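Lectin CEL-I, N-acetyl-D-galactosamine-specific C-type (Cucumaria echinata, PDB 4WQQ) binds sugars through calcium as a C-type lectin, N-acetylgalactosamine-specific in its natural form and engineered here to recognise mannose. Local coordinates at residues S48-A53 and F85-G90. The protein carries 3 engineered substitutions. Residues are numbered along the deposited sequence; the frame is centred on the assembly and turned at random.
Sequences SVHSAA and FIWTDG
Trp87 lays one face of its indole against Ser48 CA and CB and the backbone N of Val49. Its CB points toward 48-53, and with CG anti to the carbonyl carbon (chi1 -65°) the indole reaches across to that segment. CG and CD2 come first, under Ser48 CB, which lies 3.5 Å from CD2. Next, CE3 and CZ3 pass beneath Ser48 CA, a CH-pi contact with CA 3.6 Å from the centroid of the six-membered ring and 13° off its normal. The far rim ends under the peptide, Val49 N being 3.3 Å from CZ2, while Val49 CB touches CH2. On the pyrrole side, CD1 and NE1 meet His50 CE1, the two rings inclined obliquely at 57°. NE1 donates in the ring plane to a water (3.1 Å); the water takes the indole N-H and passes a bond on to Val49 O, tying the two segments together.

Beside the indole, Ser48 OG gives its proton to the syn lone pair of Asp89 OD2, 2.6 Å away. The same hydroxyl is also hydrogen-bonded to Lys137 NZ and, weakly, to His50 NE2, whose stronger partner is Ser91 OG. Asp89 belongs to the type I turn Trp87-Gly90, closed by Gly90 N to Trp87 O.

The contact thus joins the loop between strand 42-46 and helix 52-65, whose N-cap is Ser51, to the short strand 86-87, which pairs antiparallel with strand 71-77 of the C-type lectin fold; Trp87 also packs on Leu76 of that strand.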
loop_
_atom_site.group_PDB
_atom_site.type_symbol
_atom_site.label_atom_id
_atom_site.label_comp_id
_atom_site.label_asym_id
_atom_site.label_seq_id
_atom_site.Cartn_x
_atom_site.Cartn_y
_atom_site.Cartn_z
ATOM N N SER A 48 -12.417 11.004 2.167
ATOM C CA SER A 48 -12.940 12.084 1.336
ATOM C C SER A 48 -13.764 11.461 0.229
ATOM O O SER A 48 -13.488 10.331 -0.125
ATOM C CB SER A 48 -11.813 12.909 0.788
ATOM O OG SER A 48 -10.939 12.137 -0.026
ATOM N N VAL A 49 -14.729 12.204 -0.328
ATOM C CA VAL A 49 -15.782 11.614 -1.250
ATOM C C VAL A 49 -15.813 12.482 -2.501
ATOM O O VAL A 49 -16.030 13.688 -2.421
ATOM C CB VAL A 49 -17.151 11.524 -0.571
ATOM C CG1 VAL A 49 -18.176 10.806 -1.473
ATOM C CG2 VAL A 49 -17.016 10.711 0.715
ATOM N N HIS A 50 -15.527 11.843 -3.629
ATOM C CA HIS A 50 -15.414 12.629 -4.880
ATOM C C HIS A 50 -16.367 12.287 -6.002
ATOM O O HIS A 50 -16.204 12.874 -7.068
ATOM C CB HIS A 50 -13.978 12.633 -5.354
ATOM C CG HIS A 50 -13.077 13.287 -4.381
ATOM N ND1 HIS A 50 -12.939 14.648 -4.277
ATOM C CD2 HIS A 50 -12.296 12.748 -3.406
ATOM C CE1 HIS A 50 -12.082 14.920 -3.304
ATOM N NE2 HIS A 50 -11.694 13.782 -2.746
ATOM N N SER A 51 -17.297 11.390 -5.757
ATOM C CA SER A 51 -18.341 11.041 -6.704
ATOM C C SER A 51 -19.472 10.295 -6.053
ATOM O O SER A 51 -19.342 9.779 -4.939
ATOM C CB SER A 51 -17.721 10.142 -7.773
ATOM O OG SER A 51 -17.372 8.858 -7.275
ATOM N N ALA A 52 -20.572 10.090 -6.796
ATOM C CA ALA A 52 -21.671 9.336 -6.295
ATOM C C ALA A 52 -21.268 7.908 -6.075
ATOM O O ALA A 52 -21.774 7.254 -5.186
ATOM C CB ALA A 52 -22.839 9.441 -7.314
ATOM N N ALA A 53 -20.390 7.393 -6.933
ATOM C CA ALA A 53 -19.971 6.020 -6.845
ATOM C C ALA A 53 -19.171 5.861 -5.547
ATOM O O ALA A 53 -19.382 4.897 -4.823
ATOM C CB ALA A 53 -19.123 5.655 -8.042
ATOM N N PHE A 85 -16.153 24.397 3.588
ATOM C CA PHE A 85 -15.653 23.089 3.996
ATOM C C PHE A 85 -14.482 22.672 3.146
ATOM O O PHE A 85 -14.464 22.951 1.958
ATOM C CB PHE A 85 -16.789 22.046 3.966
ATOM C CG PHE A 85 -17.722 22.157 5.174
ATOM C CD1 PHE A 85 -18.763 23.056 5.179
ATOM C CD2 PHE A 85 -17.510 21.411 6.334
ATOM C CE1 PHE A 85 -19.585 23.182 6.295
ATOM C CE2 PHE A 85 -18.324 21.529 7.429
ATOM C CZ PHE A 85 -19.364 22.458 7.424
ATOM N N ILE A 86 -13.506 22.026 3.780
ATOM C CA ILE A 86 -12.379 21.422 3.117
ATOM C C ILE A 86 -12.231 19.939 3.563
ATOM O O ILE A 86 -12.776 19.523 4.615
ATOM C CB ILE A 86 -11.094 22.207 3.395
ATOM C CG1 ILE A 86 -10.803 22.317 4.898
ATOM C CG2 ILE A 86 -11.096 23.553 2.695
ATOM C CD1 ILE A 86 -9.432 22.781 5.222
ATOM N N TRP A 87 -11.478 19.158 2.748
ATOM C CA TRP A 87 -11.062 17.806 3.161
ATOM C C TRP A 87 -9.743 17.804 3.899
ATOM O O TRP A 87 -8.797 18.482 3.448
ATOM C CB TRP A 87 -10.930 16.912 1.945
ATOM C CG TRP A 87 -12.213 16.616 1.180
ATOM C CD1 TRP A 87 -12.472 16.989 -0.143
ATOM C CD2 TRP A 87 -13.357 15.915 1.615
ATOM N NE1 TRP A 87 -13.687 16.567 -0.503
ATOM C CE2 TRP A 87 -14.278 15.899 0.540
ATOM C CE3 TRP A 87 -13.732 15.296 2.813
ATOM C CZ2 TRP A 87 -15.538 15.290 0.624
ATOM C CZ3 TRP A 87 -15.007 14.667 2.873
ATOM C CH2 TRP A 87 -15.858 14.640 1.811
ATOM N N THR A 88 -9.643 17.009 4.951
ATOM C CA THR A 88 -8.407 16.895 5.700
ATOM C C THR A 88 -7.238 16.382 4.860
ATOM O O THR A 88 -6.103 16.734 5.169
ATOM C CB THR A 88 -8.543 15.989 6.916
ATOM O OG1 THR A 88 -9.013 14.692 6.517
ATOM C CG2 THR A 88 -9.494 16.597 7.958
ATOM N N ASP A 89 -7.537 15.621 3.789
ATOM C CA ASP A 89 -6.506 14.987 2.937
ATOM C C ASP A 89 -5.969 15.891 1.864
ATOM O O ASP A 89 -5.042 15.520 1.129
ATOM C CB ASP A 89 -6.959 13.637 2.358
ATOM C CG ASP A 89 -8.047 13.717 1.320
ATOM O OD1 ASP A 89 -8.461 14.854 0.941
ATOM O OD2 ASP A 89 -8.585 12.633 0.991
ATOM N N GLY A 90 -6.480 17.101 1.838
ATOM C CA GLY A 90 -5.990 18.121 0.930
ATOM C C GLY A 90 -6.587 18.035 -0.438
ATOM O O GLY A 90 -6.260 18.839 -1.303
HETATM O O HOH W 1 -15.719 16.477 -2.802
#